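Local coordinates for protein mambaquaretin-1 (Dendroaspis angusticeps, PDB 5M4V) that selectively antagonises the vasopressin type 2 receptor, as a green mamba venom peptide built on the Kunitz protease-inhibitor fold, at residues A[2-7]-A[52-57]; A[7-12]-A[31-36]; A[11-16]-A[37-42]. One frame throughout, in Å; residues are numbered along the deposited sequence. Where two conformers were deposited one is given.

Contact 1 of 3, residues A[2-7]-A[52-57]; sequences PSFCNL and RRTCVG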
ATOM      1  N   PRO A   2       4.004   0.833  12.210  1.00 12.65           N
ATOM      2  CA  PRO A   2       3.802  -0.590  12.230  1.00 12.72           C
ATOM      3  C   PRO A   2       4.760  -1.304  11.276  1.00 13.48           C
ATOM      4  O   PRO A   2       4.999  -0.854  10.159  1.00 13.17           O
ATOM      5  CB  PRO A   2       2.346  -0.770  11.783  1.00 14.35           C
ATOM      6  CG  PRO A   2       1.683   0.499  12.220  1.00 14.38           C
ATOM      7  CD  PRO A   2       2.736   1.532  11.959  1.00 12.91           C
ATOM      8  N   SER A   3       5.243  -2.496  11.685  1.00 16.38           N
ATOM      9  CA  SER A   3       6.228  -3.185  10.856  1.00 17.58           C
ATOM     10  C   SER A   3       5.653  -3.581   9.463  1.00 14.87           C
ATOM     11  O   SER A   3       6.400  -3.666   8.514  1.00 15.84           O
ATOM     12  CB  SER A   3       6.880  -4.291  11.517  1.00 21.66           C
ATOM     13  OG  SER A   3       5.861  -5.155  11.838  1.00 26.24           O
ATOM     14  N   PHE A   4       4.323  -3.805   9.366  1.00 13.90           N
ATOM     15  CA  PHE A   4       3.768  -4.208   8.083  1.00 14.26           C
ATOM     16  C   PHE A   4       3.830  -3.084   7.042  1.00 12.20           C
ATOM     17  O   PHE A   4       3.751  -3.374   5.829  1.00 12.96           O
ATOM     18  CB  PHE A   4       2.333  -4.776   8.153  1.00 15.42           C
ATOM     19  CG  PHE A   4       1.274  -3.804   8.586  1.00 12.49           C
ATOM     20  CD1 PHE A   4       0.674  -2.979   7.682  1.00 13.72           C
ATOM     21  CD2 PHE A   4       0.775  -3.820   9.835  1.00 17.10           C
ATOM     22  CE1 PHE A   4      -0.320  -2.129   8.113  1.00 17.00           C
ATOM     23  CE2 PHE A   4      -0.159  -3.014  10.245  1.00 20.60           C
ATOM     24  CZ  PHE A   4      -0.729  -2.128   9.437  1.00 18.24           C
ATOM     25  N   CYS A   5       4.016  -1.833   7.476  1.00 11.78           N
ATOM     26  CA  CYS A   5       4.268  -0.778   6.529  1.00 11.04           C
ATOM     27  C   CYS A   5       5.486  -1.044   5.656  1.00 11.96           C
ATOM     28  O   CYS A   5       5.579  -0.532   4.543  1.00 12.82           O
ATOM     29  CB  CYS A   5       4.480   0.521   7.289  1.00 11.75           C
ATOM     30  SG  CYS A   5       3.034   1.114   8.230  1.00 12.09           S
ATOM     31  N   ASN A   6       6.445  -1.817   6.222  1.00 12.36           N
ATOM     32  CA  ASN A   6       7.670  -2.100   5.542  1.00 13.66           C
ATOM     33  C   ASN A   6       7.596  -3.293   4.627  1.00 14.82           C
ATOM     34  O   ASN A   6       8.579  -3.600   3.956  1.00 17.53           O
ATOM     35  CB  ASN A   6       8.777  -2.306   6.560  1.00 16.57           C
ATOM     36  CG  ASN A   6       9.001  -1.082   7.410  1.00 16.49           C
ATOM     37  OD1 ASN A   6       8.928   0.055   6.932  1.00 18.50           O
ATOM     38  ND2 ASN A   6       9.215  -1.294   8.698  1.00 19.78           N
ATOM     39  N   LEU A   7       6.455  -3.955   4.518  1.00 13.15           N
ATOM     40  CA  LEU A   7       6.306  -5.020   3.524  1.00 13.34           C
ATOM     41  C   LEU A   7       6.376  -4.389   2.153  1.00 12.76           C
ATOM     42  O   LEU A   7       5.995  -3.257   1.898  1.00 13.24           O
ATOM     43  CB  LEU A   7       4.927  -5.698   3.675  1.00 13.96           C
ATOM     44  CG  LEU A   7       4.733  -6.526   4.938  1.00 15.70           C
ATOM     45  CD1 LEU A   7       3.294  -6.920   5.046  1.00 17.94           C
ATOM     46  CD2 LEU A   7       5.653  -7.764   4.866  1.00 20.15           C
ATOM     47  N   ARG A  52      -1.397   7.264   5.337  1.00 10.38           N
ATOM     48  CA  ARG A  52      -0.614   8.186   6.142  1.00 10.66           C
ATOM     49  C   ARG A  52      -0.878   8.007   7.645  1.00 11.64           C
ATOM     50  O   ARG A  52       0.079   8.009   8.432  1.00 12.67           O
ATOM     51  CB  ARG A  52      -0.883   9.620   5.739  1.00 11.51           C
ATOM     52  CG  ARG A  52      -0.258   9.979   4.444  1.00 11.59           C
ATOM     53  CD  ARG A  52      -0.708  11.282   3.917  1.00 12.58           C
ATOM     54  NE  ARG A  52       0.072  11.670   2.799  1.00 12.62           N
ATOM     55  CZ  ARG A  52      -0.149  12.624   1.973  1.00 12.02           C
ATOM     56  NH1 ARG A  52       0.722  12.920   1.020  1.00 12.72           N
ATOM     57  NH2 ARG A  52      -1.274  13.359   2.062  1.00 12.77           N
ATOM     58  N   ARG A  53      -2.149   7.882   8.025  0.51 11.82           N
ATOM     59  CA  ARG A  53      -2.486   7.688   9.449  0.51 13.65           C
ATOM     60  C   ARG A  53      -1.846   6.452   9.993  0.51 13.04           C
ATOM     61  O   ARG A  53      -1.452   6.387  11.168  0.51 17.01           O
ATOM     62  CB  ARG A  53      -4.043   7.606   9.622  0.51 15.84           C
ATOM     63  CG  ARG A  53      -4.806   8.893   9.423  0.51 17.78           C
ATOM     64  CD  ARG A  53      -6.359   8.632   9.285  0.51 27.34           C
ATOM     65  NE  ARG A  53      -7.223   8.369  10.456  0.51 28.74           N
ATOM     66  CZ  ARG A  53      -8.356   7.636  10.521  0.51 29.14           C
ATOM     67  NH1 ARG A  53      -9.079   7.686  11.608  0.51 25.25           N
ATOM     68  NH2 ARG A  53      -8.861   7.105   9.377  0.51 36.00           N
ATOM     69  N   THR A  54      -1.679   5.425   9.142  1.00 11.18           N
ATOM     70  CA  THR A  54      -1.126   4.153   9.587  1.00 11.09           C
ATOM     71  C   THR A  54       0.410   4.205   9.616  1.00 11.08           C
ATOM     72  O   THR A  54       1.023   3.719  10.574  1.00 13.80           O
ATOM     73  CB  THR A  54      -1.574   3.001   8.731  1.00 11.40           C
ATOM     74  OG1 THR A  54      -3.007   2.994   8.645  1.00 12.27           O
ATOM     75  CG2 THR A  54      -1.087   1.663   9.234  1.00 13.03           C
ATOM     76  N   CYS A  55       1.020   4.755   8.551  1.00 10.81           N
ATOM     77  CA  CYS A  55       2.428   4.533   8.320  1.00 11.26           C
ATOM     78  C   CYS A  55       3.335   5.793   8.333  1.00 11.74           C
ATOM     79  O   CYS A  55       4.544   5.584   8.421  1.00 13.63           O
ATOM     80  CB  CYS A  55       2.662   3.820   6.942  1.00 11.85           C
ATOM     81  SG  CYS A  55       1.937   2.174   6.837  1.00 12.16           S
ATOM     82  N   VAL A  56       2.746   6.975   8.208  1.00 12.06           N
ATOM     83  CA  VAL A  56       3.510   8.208   8.038  1.00 13.06           C
ATOM     84  C   VAL A  56       3.421   9.124   9.247  1.00 14.48           C
ATOM     85  O   VAL A  56       4.463   9.705   9.606  1.00 16.45           O
ATOM     86  CB  VAL A  56       3.123   8.942   6.743  1.00 13.03           C
ATOM     87  CG1 VAL A  56       3.844  10.275   6.592  1.00 16.66           C
ATOM     88  CG2 VAL A  56       3.356   8.065   5.528  1.00 14.22           C
ATOM     89  N   GLY A  57       2.278   9.319   9.790  1.00 18.67           N
ATOM     90  CA  GLY A  57       2.036  10.252  10.898  1.00 27.51           C
ATOM     91  C   GLY A  57       0.829  10.881  10.138  1.00 52.75           C
ATOM     92  O   GLY A  57       0.777  11.591   9.038  1.00 43.57           O
ATOM     93  OXT GLY A  57      -0.276  10.499  10.472  1.00 41.92           O
TER
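Cys-5 and Cys-55 are joined covalently, SG to SG at 2.1 Å, and this disulfide carries the contact between the two ends of the chain. Both sulfurs take the same first torsion, lying beside their own backbone N and anti to the carbonyl carbon (chi1 -64° at Cys-5). The bridge closes with chi3 at -87°, a left-handed disulfide near the relaxed right-angle value. It has the usual span, Cys-5 CB and Cys-55 CB being 3.8 Å apart, and both residues are buried.

Around the bridge the contacts are apolar or weakly polar and converge on Thr-54. Its methyl CG2 meets the Phe-4 ring, 3.8 Å from Phe-4 CZ, and the two side chains cross at about a right angle. Phe-4 reaches it because CG sits between the backbone N and carbonyl carbon (chi1 65°), which sends the ring across to the helix. The backbone of the same threonine takes part as well: Pro-2 CD lies 3.1 Å from Thr-54 O, a close approach of a ring carbon to a carbonyl. The hydroxyl of Thr-54 plays no part in this patch, since OG1 is hydrogen-bonded to Lys-50 O, one turn back along the helix.

No backbone bond passes between the segments; each is braced on its own side. In 2-7 the amides of Cys-5, Asn-6 and Leu-7 each bond to the carbonyl three residues earlier, while Arg-52 O accepts from both Val-56 N and Gly-57 N, which approach opposite faces of its plane.

The disulfide thus ties the 3-10 turn 3-6 to the end of helix 48-55, a hallmark of the Kunitz fold. Tyr-23 of strand 18-24 packs against both cysteines, and Phe-45 lies against Thr-54 and Cys-55.

Contact 2 of 3, residues A[7-12]-A[31-36]; sequences LPVKPG and HSFTYG. With PGO (S-1,2-propanediol), chain B.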
ATOM      1  N   LEU A   7       6.455  -3.955   4.518  1.00 13.15           N
ATOM      2  CA  LEU A   7       6.306  -5.020   3.524  1.00 13.34           C
ATOM      3  C   LEU A   7       6.376  -4.389   2.153  1.00 12.76           C
ATOM      4  O   LEU A   7       5.995  -3.257   1.898  1.00 13.24           O
ATOM      5  CB  LEU A   7       4.927  -5.698   3.675  1.00 13.96           C
ATOM      6  CG  LEU A   7       4.733  -6.526   4.938  1.00 15.70           C
ATOM      7  CD1 LEU A   7       3.294  -6.920   5.046  1.00 17.94           C
ATOM      8  CD2 LEU A   7       5.653  -7.764   4.866  1.00 20.15           C
ATOM      9  N   PRO A   8       6.876  -5.159   1.160  1.00 14.02           N
ATOM     10  CA  PRO A   8       6.984  -4.654  -0.203  1.00 13.91           C
ATOM     11  C   PRO A   8       5.609  -4.513  -0.846  1.00 13.71           C
ATOM     12  O   PRO A   8       4.746  -5.394  -0.670  1.00 15.09           O
ATOM     13  CB  PRO A   8       7.855  -5.747  -0.886  1.00 16.62           C
ATOM     14  CG  PRO A   8       7.468  -6.966  -0.204  1.00 18.49           C
ATOM     15  CD  PRO A   8       7.346  -6.585   1.299  1.00 16.49           C
ATOM     16  N   VAL A   9       5.454  -3.519  -1.685  1.00 12.83           N
ATOM     17  CA  VAL A   9       4.158  -3.362  -2.403  1.00 12.91           C
ATOM     18  C   VAL A   9       3.872  -4.560  -3.272  1.00 12.04           C
ATOM     19  O   VAL A   9       4.752  -5.111  -3.962  1.00 13.07           O
ATOM     20  CB  VAL A   9       4.174  -2.056  -3.217  1.00 14.22           C
ATOM     21  CG1 VAL A   9       5.289  -2.012  -4.235  1.00 15.76           C
ATOM     22  CG2 VAL A   9       2.834  -1.805  -3.856  1.00 15.49           C
ATOM     23  N   LYS A  10       2.607  -4.994  -3.240  1.00 12.80           N
ATOM     24  CA  LYS A  10       2.229  -6.250  -3.863  1.00 13.31           C
ATOM     25  C   LYS A  10       0.962  -6.102  -4.684  1.00 12.76           C
ATOM     26  O   LYS A  10      -0.160  -6.258  -4.178  1.00 13.16           O
ATOM     27  CB  LYS A  10       2.106  -7.353  -2.806  1.00 15.07           C
ATOM     28  CG  LYS A  10       1.994  -8.742  -3.410  1.00 17.20           C
ATOM     29  CD  LYS A  10       2.007  -9.797  -2.390  1.00 20.46           C
ATOM     30  CE  LYS A  10       2.159 -11.115  -3.120  1.00 28.39           C
ATOM     31  NZ  LYS A  10       1.549 -12.178  -2.554  1.00 29.99           N
ATOM     32  N   PRO A  11       1.090  -5.759  -5.982  1.00 14.02           N
ATOM     33  CA  PRO A  11      -0.094  -5.678  -6.841  1.00 14.29           C
ATOM     34  C   PRO A  11      -0.822  -6.984  -6.986  1.00 14.78           C
ATOM     35  O   PRO A  11      -2.040  -6.997  -7.220  1.00 15.23           O
ATOM     36  CB  PRO A  11       0.459  -5.168  -8.197  1.00 17.86           C
ATOM     37  CG  PRO A  11       1.813  -4.549  -7.874  1.00 21.76           C
ATOM     38  CD  PRO A  11       2.312  -5.342  -6.642  1.00 17.89           C
ATOM     39  N   GLY A  12      -0.119  -8.080  -6.849  1.00 17.01           N
ATOM     40  CA  GLY A  12      -0.620  -9.346  -7.066  1.00 18.60           C
ATOM     41  C   GLY A  12      -0.783  -9.664  -8.628  1.00 15.42           C
ATOM     42  O   GLY A  12      -0.548  -8.819  -9.476  1.00 20.13           O
ATOM     43  N   HIS A  31       2.470   6.172  -1.576  1.00 10.13           N
ATOM     44  CA  HIS A  31       2.423   6.306  -3.013  1.00 10.41           C
ATOM     45  C   HIS A  31       1.231   5.515  -3.541  1.00 10.04           C
ATOM     46  O   HIS A  31       0.768   4.578  -2.909  1.00 10.95           O
ATOM     47  CB  HIS A  31       3.709   5.761  -3.675  1.00 11.45           C
ATOM     48  CG  HIS A  31       4.948   6.424  -3.157  1.00 11.96           C
ATOM     49  ND1 HIS A  31       5.478   7.567  -3.716  1.00 13.31           N
ATOM     50  CD2 HIS A  31       5.719   6.165  -2.079  1.00 13.02           C
ATOM     51  CE1 HIS A  31       6.540   7.951  -2.964  1.00 14.11           C
ATOM     52  NE2 HIS A  31       6.714   7.113  -2.005  1.00 13.74           N
ATOM     53  N   SER A  32       0.767   5.875  -4.735  0.79 10.91           N
ATOM     54  CA  SER A  32      -0.269   5.115  -5.405  0.79 11.29           C
ATOM     55  C   SER A  32       0.249   3.825  -6.003  0.79 11.91           C
ATOM     56  O   SER A  32       1.369   3.737  -6.485  0.79 13.24           O
ATOM     57  CB  SER A  32      -0.851   5.956  -6.572  0.79 13.19           C
ATOM     58  OG  SER A  32      -1.668   7.010  -6.067  0.79 15.28           O
ATOM     59  N   PHE A  33      -0.631   2.812  -6.070  1.00 11.82           N
ATOM     60  CA  PHE A  33      -0.402   1.670  -6.930  1.00 12.47           C
ATOM     61  C   PHE A  33      -1.743   1.134  -7.355  1.00 13.28           C
ATOM     62  O   PHE A  33      -2.773   1.445  -6.823  1.00 14.54           O
ATOM     63  CB  PHE A  33       0.495   0.601  -6.271  1.00 12.28           C
ATOM     64  CG  PHE A  33      -0.177  -0.329  -5.249  1.00 11.11           C
ATOM     65  CD1 PHE A  33      -0.571   0.142  -4.013  1.00 11.49           C
ATOM     66  CD2 PHE A  33      -0.345  -1.662  -5.501  1.00 11.85           C
ATOM     67  CE1 PHE A  33      -1.057  -0.717  -3.040  1.00 11.12           C
ATOM     68  CE2 PHE A  33      -0.848  -2.525  -4.532  1.00 11.62           C
ATOM     69  CZ  PHE A  33      -1.184  -2.042  -3.310  1.00 11.31           C
ATOM     70  N   THR A  34      -1.688   0.250  -8.365  1.00 14.94           N
ATOM     71  CA  THR A  34      -2.877  -0.429  -8.810  1.00 16.02           C
ATOM     72  C   THR A  34      -2.881  -1.847  -8.233  1.00 14.41           C
ATOM     73  O   THR A  34      -1.997  -2.644  -8.571  1.00 15.89           O
ATOM     74  CB  THR A  34      -2.968  -0.476 -10.342  1.00 21.15           C
ATOM     75  OG1 THR A  34      -2.929   0.856 -10.834  1.00 26.11           O
ATOM     76  CG2 THR A  34      -4.216  -1.148 -10.800  1.00 26.80           C
ATOM     77  N   TYR A  35      -3.795  -2.137  -7.343  1.00 13.39           N
ATOM     78  CA  TYR A  35      -3.933  -3.469  -6.807  1.00 12.53           C
ATOM     79  C   TYR A  35      -4.790  -4.294  -7.765  1.00 13.46           C
ATOM     80  O   TYR A  35      -5.871  -3.870  -8.162  1.00 15.14           O
ATOM     81  CB  TYR A  35      -4.568  -3.420  -5.446  1.00 12.64           C
ATOM     82  CG  TYR A  35      -4.804  -4.735  -4.784  1.00 12.45           C
ATOM     83  CD1 TYR A  35      -3.812  -5.710  -4.667  1.00 12.30           C
ATOM     84  CD2 TYR A  35      -6.076  -5.072  -4.217  1.00 13.42           C
ATOM     85  CE1 TYR A  35      -4.047  -6.914  -4.068  1.00 13.50           C
ATOM     86  CE2 TYR A  35      -6.281  -6.283  -3.576  1.00 13.61           C
ATOM     87  CZ  TYR A  35      -5.241  -7.177  -3.514  1.00 14.29           C
ATOM     88  OH  TYR A  35      -5.419  -8.411  -2.890  1.00 17.00           O
ATOM     89  N   GLY A  36      -4.289  -5.495  -8.083  1.00 13.32           N
ATOM     90  CA  GLY A  36      -5.050  -6.353  -9.035  1.00 14.17           C
ATOM     91  C   GLY A  36      -6.255  -7.062  -8.409  1.00 13.92           C
ATOM     92  O   GLY A  36      -6.990  -7.654  -9.218  1.00 15.53           O
TER
HETATM   93  C1  PGO B 101       2.235 -14.248  -5.085  1.00 46.19           C
HETATM   94  C2  PGO B 101       1.498 -13.568  -6.211  1.00 38.61           C
HETATM   95  C3  PGO B 101       1.863 -13.987  -7.664  1.00 39.52           C
HETATM   96  O1  PGO B 101       1.797 -14.650  -3.753  1.00 48.83           O
HETATM   97  O2  PGO B 101       1.693 -12.009  -6.200  1.00 29.11           O
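Pro-11 O accepts a hydrogen bond from Gly-36 N, 2.8 Å long and nearly straight, with 159° at the hydrogen. The donor lies in the carbonyl plane, and the bond ties the loop to the residue that follows strand 29-35. The same oxygen, Pro-11 O, also lies 3.4 Å from Tyr-35 CD1. Lys-10 O comes to the edge of that tyrosine ring, near its plane, so two successive carbonyls are set against one aromatic side chain. Beyond the segments, Tyr-35 OH is hydrogen-bonded to Gly-40 N and the ring forms a cation-pi pair with Arg-44.

Phe-33 supplies the apolar half of the contact. Val-9 CG2 stands over the middle of its ring, 3.6 Å from the centroid and only 13° off the normal, a clean CH-pi contact. That methyl is anti to the valine backbone N, which carries it across to the strand. At the rim of the same ring, Pro-11 CA lies in plane, and Lys-10 O approaches Phe-33 CE2 at 3.8 Å. Pro-11 CB rests 3.5 Å from Thr-34 O. The Lys-10 CB bond points away from the strand, and NZ at the chain's end donates to Lys-39 O and, at 2.8 Å, to O1 of a propanediol, probably from the crystallisation liquor.

Chemically, a single direct backbone bond is backed by two aromatic rings used in different ways. Phe-33 offers a face to a methyl, while Lys-10 O lies at the edge of both rings, consistent with their slightly positive C-H edges. Together these hold an irregular loop against the hairpin without extending the sheet.

Contact 3 of 3, residues A[11-16]-A[37-42]; sequences PGPCKA and GCKGNA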
ATOM      1  N   PRO A  11       1.090  -5.759  -5.982  1.00 14.02           N
ATOM      2  CA  PRO A  11      -0.094  -5.678  -6.841  1.00 14.29           C
ATOM      3  C   PRO A  11      -0.822  -6.984  -6.986  1.00 14.78           C
ATOM      4  O   PRO A  11      -2.040  -6.997  -7.220  1.00 15.23           O
ATOM      5  CB  PRO A  11       0.459  -5.168  -8.197  1.00 17.86           C
ATOM      6  CG  PRO A  11       1.813  -4.549  -7.874  1.00 21.76           C
ATOM      7  CD  PRO A  11       2.312  -5.342  -6.642  1.00 17.89           C
ATOM      8  N   GLY A  12      -0.119  -8.080  -6.849  1.00 17.01           N
ATOM      9  CA  GLY A  12      -0.620  -9.346  -7.066  1.00 18.60           C
ATOM     10  C   GLY A  12      -0.783  -9.664  -8.628  1.00 15.42           C
ATOM     11  O   GLY A  12      -0.548  -8.819  -9.476  1.00 20.13           O
ATOM     12  N   PRO A  13      -1.310 -10.786  -8.950  1.00 20.71           N
ATOM     13  CA  PRO A  13      -1.376 -11.287 -10.341  1.00 21.57           C
ATOM     14  C   PRO A  13      -2.731 -11.034 -11.002  1.00 21.04           C
ATOM     15  O   PRO A  13      -2.859 -11.355 -12.225  1.00 22.30           O
ATOM     16  CB  PRO A  13      -1.102 -12.762 -10.178  1.00 24.33           C
ATOM     17  CG  PRO A  13      -1.726 -13.050  -8.863  1.00 23.19           C
ATOM     18  CD  PRO A  13      -1.568 -11.831  -7.905  1.00 17.52           C
ATOM     19  N   CYS A  14      -3.730 -10.754 -10.146  1.00 19.68           N
ATOM     20  CA  CYS A  14      -4.972 -10.522 -10.734  1.00 18.12           C
ATOM     21  C   CYS A  14      -4.981  -9.155 -11.489  1.00 18.29           C
ATOM     22  O   CYS A  14      -4.034  -8.351 -11.292  1.00 21.88           O
ATOM     23  CB  CYS A  14      -6.150 -10.668  -9.808  1.00 17.51           C
ATOM     24  SG  CYS A  14      -6.452 -12.343  -9.126  1.00 21.14           S
ATOM     25  N   LYS A  15      -5.984  -8.870 -12.294  1.00 18.27           N
ATOM     26  CA  LYS A  15      -5.988  -7.692 -13.147  1.00 20.49           C
ATOM     27  C   LYS A  15      -7.218  -6.886 -13.076  1.00 23.29           C
ATOM     28  O   LYS A  15      -7.737  -6.286 -14.090  1.00 23.99           O
ATOM     29  CB  LYS A  15      -5.651  -8.091 -14.586  1.00 24.78           C
ATOM     30  CG  LYS A  15      -4.318  -8.741 -14.673  1.00 25.26           C
ATOM     31  CD  LYS A  15      -3.142  -7.801 -14.535  1.00 28.43           C
ATOM     32  CE  LYS A  15      -1.875  -8.538 -14.129  1.00 33.35           C
ATOM     33  NZ  LYS A  15      -0.659  -7.641 -13.972  1.00 45.00           N
ATOM     34  N   ALA A  16      -7.771  -6.787 -11.888  1.00 19.80           N
ATOM     35  CA  ALA A  16      -8.857  -5.895 -11.645  1.00 20.73           C
ATOM     36  C   ALA A  16      -8.231  -4.530 -11.519  1.00 23.77           C
ATOM     37  O   ALA A  16      -6.944  -4.373 -11.505  1.00 23.79           O
ATOM     38  CB  ALA A  16      -9.626  -6.277 -10.464  1.00 21.33           C
ATOM     39  N   GLY A  37      -6.391  -7.024  -7.104  1.00 13.32           N
ATOM     40  CA  GLY A  37      -7.611  -7.527  -6.461  1.00 14.52           C
ATOM     41  C   GLY A  37      -7.453  -8.812  -5.713  1.00 15.20           C
ATOM     42  O   GLY A  37      -8.376  -9.187  -5.003  1.00 18.62           O
ATOM     43  N   CYS A  38      -6.329  -9.524  -5.838  1.00 15.21           N
ATOM     44  CA  CYS A  38      -6.099 -10.760  -5.106  1.00 17.77           C
ATOM     45  C   CYS A  38      -4.628 -10.853  -4.650  1.00 16.63           C
ATOM     46  O   CYS A  38      -3.722 -10.336  -5.224  1.00 18.21           O
ATOM     47  CB  CYS A  38      -6.443 -11.993  -5.943  1.00 20.32           C
ATOM     48  SG  CYS A  38      -5.287 -12.398  -7.350  1.00 24.25           S
ATOM     49  N   LYS A  39      -4.477 -11.626  -3.582  1.00 20.63           N
ATOM     50  CA  LYS A  39      -3.092 -12.075  -3.131  1.00 20.96           C
ATOM     51  C   LYS A  39      -2.229 -10.916  -2.645  1.00 20.17           C
ATOM     52  O   LYS A  39      -1.015 -11.038  -2.685  1.00 25.26           O
ATOM     53  CB  LYS A  39      -2.312 -12.926  -4.184  1.00 24.37           C
ATOM     54  CG  LYS A  39      -3.155 -14.149  -4.628  1.00 30.29           C
ATOM     55  CD  LYS A  39      -2.330 -15.033  -5.538  1.00 41.94           C
ATOM     56  CE  LYS A  39      -1.642 -16.127  -4.723  1.00 51.19           C
ATOM     57  NZ  LYS A  39      -0.704 -16.905  -5.577  1.00 51.30           N
ATOM     58  N   GLY A  40      -2.816  -9.844  -2.210  1.00 17.32           N
ATOM     59  CA  GLY A  40      -2.035  -8.755  -1.711  1.00 16.23           C
ATOM     60  C   GLY A  40      -1.476  -8.955  -0.302  1.00 16.75           C
ATOM     61  O   GLY A  40      -1.671  -9.998   0.298  1.00 24.02           O
ATOM     62  N   ASN A  41      -0.829  -7.974   0.225  1.00 13.22           N
ATOM     63  CA  ASN A  41      -0.364  -8.009   1.612  1.00 13.61           C
ATOM     64  C   ASN A  41      -0.923  -6.777   2.327  1.00 12.18           C
ATOM     65  O   ASN A  41      -1.716  -6.022   1.789  1.00 13.13           O
ATOM     66  CB  ASN A  41       1.148  -8.165   1.726  1.00 13.93           C
ATOM     67  CG  ASN A  41       1.929  -7.008   1.174  1.00 13.44           C
ATOM     68  OD1 ASN A  41       1.455  -5.862   1.183  1.00 13.32           O
ATOM     69  ND2 ASN A  41       3.145  -7.254   0.730  1.00 14.67           N
ATOM     70  N   ALA A  42      -0.494  -6.607   3.589  1.00 12.87           N
ATOM     71  CA  ALA A  42      -1.114  -5.569   4.459  1.00 12.30           C
ATOM     72  C   ALA A  42      -0.624  -4.182   4.165  1.00 11.37           C
ATOM     73  O   ALA A  42      -1.240  -3.217   4.683  1.00 12.20           O
ATOM     74  CB  ALA A  42      -0.841  -5.920   5.910  1.00 15.04           C
TER
HETATM   75  O   HOH W   1      -3.872  -9.145  -7.659  1.00 16.55           O
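Cys-14 SG and Cys-38 SG come together through unlike first torsions: the former lies beside its backbone N and anti to the carbonyl carbon (chi1 -64°), the latter between N and carbonyl carbon (chi1 71°). Cys-14 SG and Cys-38 SG bond at 2.1 Å with chi3 at 97°, a right-handed bridge close to the relaxed right angle, and it joins segments 11-16 and 37-42, between which there is no direct hydrogen bond.

Pro-13 flanks the bridge. Its CD packs against Cys-38 SG at 3.8 Å, and its CG meets Lys-39 CD at 3.9 Å, the ring and the lysine chain crossing at about a right angle. Lys-39 CB and CD both touch the ring, the chain bending at its third torsion. Beside it, Gly-12 CA packs on Cys-38 O at 3.7 Å, backbone against backbone.

A water molecule supplies the polar link. It donates to Pro-11 O at 2.9 Å and accepts from Cys-14 N at 3.0 Å and Cys-38 N at 3.1 Å, so one molecule serves a carbonyl and two amides on both sides of the disulfide.

Segments 11-16 and 37-42 overlap the two loops with which Kunitz inhibitors such as BPTI meet their proteases, a role that need not carry over to this toxin. Here they are held by a covalent bridge near the surface and by a bound water, two different chemistries acting side by side. The irregular backbone is probably kept rigid by both, the water bridging peptide groups as far apart as Pro-11 O and Cys-38 N, 5.2 Å, although Pro-11 O is held by Gly-36 N as well.

In the fold
The three contacts illustrate how a 57-residue chain is tied together at points spread along its length. Contact 1 closes the chain ends, and contacts 2 and 3 lie on the far side of the chain's centre, their centres about 14 and 19 Å from that of contact 1. Contacts 2 and 3, with centres about 7 Å apart, share Pro-11 and Gly-12, so one loop meets the strand and then the second loop. Besides the lysine bond to Lys-39, a probable hydrogen bond of 2.8 Å joins them, Asn-41 ND2 to Pro-8 O. Packing of Phe-4 CD1 on Ala-42 O, at 3.6 Å, connects contact 1 with contact 3. The propanediol sits by Lys-10 and Gly-12.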